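Local coordinates for TRAP dicarboxylate transporter, DctP subunit (Sulfurospirillum deleyianum, PDB 4OVS), which binds succinate and probably captures such dicarboxylates in the periplasm for delivery to a TRAP transporter, at residues E242-W245 with K246-K250. Residues are numbered along the deposited sequence; the frame is centred on the assembly and turned at random.
Sequences ESFW and KKFPK
Phe248 meets Phe244 and Trp245 at the end of a short helix, an example of how an amphipathic turn gathers its aromatic residues on one side where the chain leaves helical geometry. The ring of Phe248 lies beside that of Phe244, the two side chains pointing the same way; CD1 of Phe248 comes within 3.6 Å of Phe244 CE1, and the planes are inclined at 46°. Trp245 meets Phe248 on the CD2 side of the ring, Trp245 CZ3 lying 4.0 Å from CD2. Although these planes are nearly parallel, the rings are slid apart, with 5.9 Å between the centroid of the indole six-membered ring and that of Phe248, and hardly overlap. In Phe248, CG stands anti to the backbone N (chi1 -169°), which swings its ring out to where CD1 meets Phe244 and CD2 meets Trp245 in a triangular cluster. Cutting Phe248 back to an alanine is likely to open a gap beside Phe244 CE1 and Trp245 CZ3 and leave both rings without their shared neighbour.

Backbone bonds hold the turn beneath this cluster. Lys246 N donates to Glu242 O (2.9 Å) and Lys247 N to Ser243 O (3.2 Å), both in the i to i+4 pattern of an alpha-helix. At Phe248 the pattern frays: its N makes weak bonds to both Phe244 O and Trp245 O.

Helix 242-247 directly follows strand 233-241. Phe244 stacks on His85, and with Phe248 packs on Ile28 of strand 26-31, whereas Trp245 and Phe248 rest on Val256 of helix 253-289, where Lys253 forms a cation-pi contact with the indole.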
loop_
_atom_site.group_PDB
_atom_site.type_symbol
_atom_site.label_atom_id
_atom_site.label_comp_id
_atom_site.label_asym_id
_atom_site.label_seq_id
_atom_site.Cartn_x
_atom_site.Cartn_y
_atom_site.Cartn_z
ATOM N N GLU A 242 11.497 -6.436 16.230
ATOM C CA GLU A 242 12.423 -7.487 16.637
ATOM C C GLU A 242 12.667 -7.568 18.167
ATOM O O GLU A 242 12.796 -8.673 18.725
ATOM C CB GLU A 242 13.740 -7.252 15.903
ATOM C CG GLU A 242 14.748 -8.318 16.024
ATOM C CD GLU A 242 15.919 -8.031 15.115
ATOM O OE1 GLU A 242 15.922 -8.553 13.971
ATOM O OE2 GLU A 242 16.814 -7.257 15.541
ATOM N N SER A 243 12.739 -6.429 18.856
ATOM C CA SER A 243 13.024 -6.478 20.287
ATOM C C SER A 243 11.756 -6.816 21.074
ATOM O O SER A 243 11.808 -7.554 22.061
ATOM C CB SER A 243 13.683 -5.181 20.757
ATOM O OG SER A 243 12.898 -4.068 20.427
ATOM N N PHE A 244 10.600 -6.336 20.606
ATOM C CA PHE A 244 9.338 -6.837 21.141
ATOM C C PHE A 244 9.259 -8.369 20.969
ATOM O O PHE A 244 8.967 -9.087 21.921
ATOM C CB PHE A 244 8.121 -6.154 20.476
ATOM C CG PHE A 244 6.851 -6.983 20.529
ATOM C CD1 PHE A 244 6.075 -7.035 21.673
ATOM C CD2 PHE A 244 6.439 -7.701 19.415
ATOM C CE1 PHE A 244 4.916 -7.805 21.707
ATOM C CE2 PHE A 244 5.295 -8.495 19.440
ATOM C CZ PHE A 244 4.532 -8.544 20.585
ATOM N N TRP A 245 9.525 -8.877 19.772
ATOM C CA TRP A 245 9.374 -10.309 19.537
ATOM C C TRP A 245 10.400 -11.114 20.363
ATOM O O TRP A 245 10.102 -12.204 20.858
ATOM C CB TRP A 245 9.533 -10.630 18.060
ATOM C CG TRP A 245 9.035 -11.991 17.648
ATOM C CD1 TRP A 245 9.754 -12.969 17.003
ATOM C CD2 TRP A 245 7.710 -12.525 17.817
ATOM N NE1 TRP A 245 8.969 -14.059 16.768
ATOM C CE2 TRP A 245 7.707 -13.817 17.246
ATOM C CE3 TRP A 245 6.537 -12.040 18.385
ATOM C CZ2 TRP A 245 6.580 -14.631 17.243
ATOM C CZ3 TRP A 245 5.406 -12.849 18.375
ATOM C CH2 TRP A 245 5.430 -14.119 17.799
ATOM N N LYS A 246 11.605 -10.579 20.498
ATOM C CA LYS A 246 12.659 -11.257 21.269
ATOM C C LYS A 246 12.192 -11.494 22.708
ATOM O O LYS A 246 12.364 -12.580 23.257
ATOM C CB LYS A 246 13.937 -10.421 21.262
ATOM C CG LYS A 246 15.150 -11.083 21.951
ATOM C CD LYS A 246 16.361 -11.173 21.001
ATOM C CE LYS A 246 17.531 -11.895 21.634
ATOM N NZ LYS A 246 18.210 -11.079 22.679
ATOM N N LYS A 247 11.566 -10.469 23.282
ATOM C CA LYS A 247 11.054 -10.486 24.652
ATOM C C LYS A 247 9.723 -11.201 24.847
ATOM O O LYS A 247 9.389 -11.553 25.966
ATOM C CB LYS A 247 10.822 -9.051 25.134
ATOM C CG LYS A 247 12.086 -8.220 25.416
ATOM C CD LYS A 247 11.733 -6.701 25.557
ATOM C CE LYS A 247 10.639 -6.432 26.631
ATOM N NZ LYS A 247 10.135 -5.007 26.676
ATOM N N PHE A 248 8.931 -11.371 23.790
ATOM C CA PHE A 248 7.556 -11.866 23.958
ATOM C C PHE A 248 7.626 -13.320 24.382
ATOM O O PHE A 248 8.471 -14.058 23.919
ATOM C CB PHE A 248 6.778 -11.725 22.671
ATOM C CG PHE A 248 5.293 -11.954 22.813
ATOM C CD1 PHE A 248 4.484 -10.992 23.409
ATOM C CD2 PHE A 248 4.713 -13.113 22.317
ATOM C CE1 PHE A 248 3.131 -11.186 23.519
ATOM C CE2 PHE A 248 3.353 -13.337 22.437
ATOM C CZ PHE A 248 2.546 -12.347 23.025
ATOM N N PRO A 249 6.747 -13.719 25.299
ATOM C CA PRO A 249 6.856 -15.041 25.898
ATOM C C PRO A 249 6.699 -16.224 24.934
ATOM O O PRO A 249 5.788 -16.320 24.123
ATOM C CB PRO A 249 5.777 -15.029 26.996
ATOM C CG PRO A 249 5.582 -13.579 27.321
ATOM C CD PRO A 249 5.846 -12.820 26.051
ATOM N N LYS A 250 7.631 -17.160 25.059
ATOM C CA LYS A 250 7.765 -18.235 24.084
ATOM C C LYS A 250 6.500 -19.045 23.933
ATOM O O LYS A 250 6.183 -19.452 22.835
ATOM C CB LYS A 250 8.932 -19.156 24.469
ATOM C CG LYS A 250 9.159 -20.298 23.528
ATOM C CD LYS A 250 10.489 -20.993 23.859
ATOM C CE LYS A 250 10.644 -22.350 23.165
ATOM N NZ LYS A 250 9.861 -23.434 23.844
#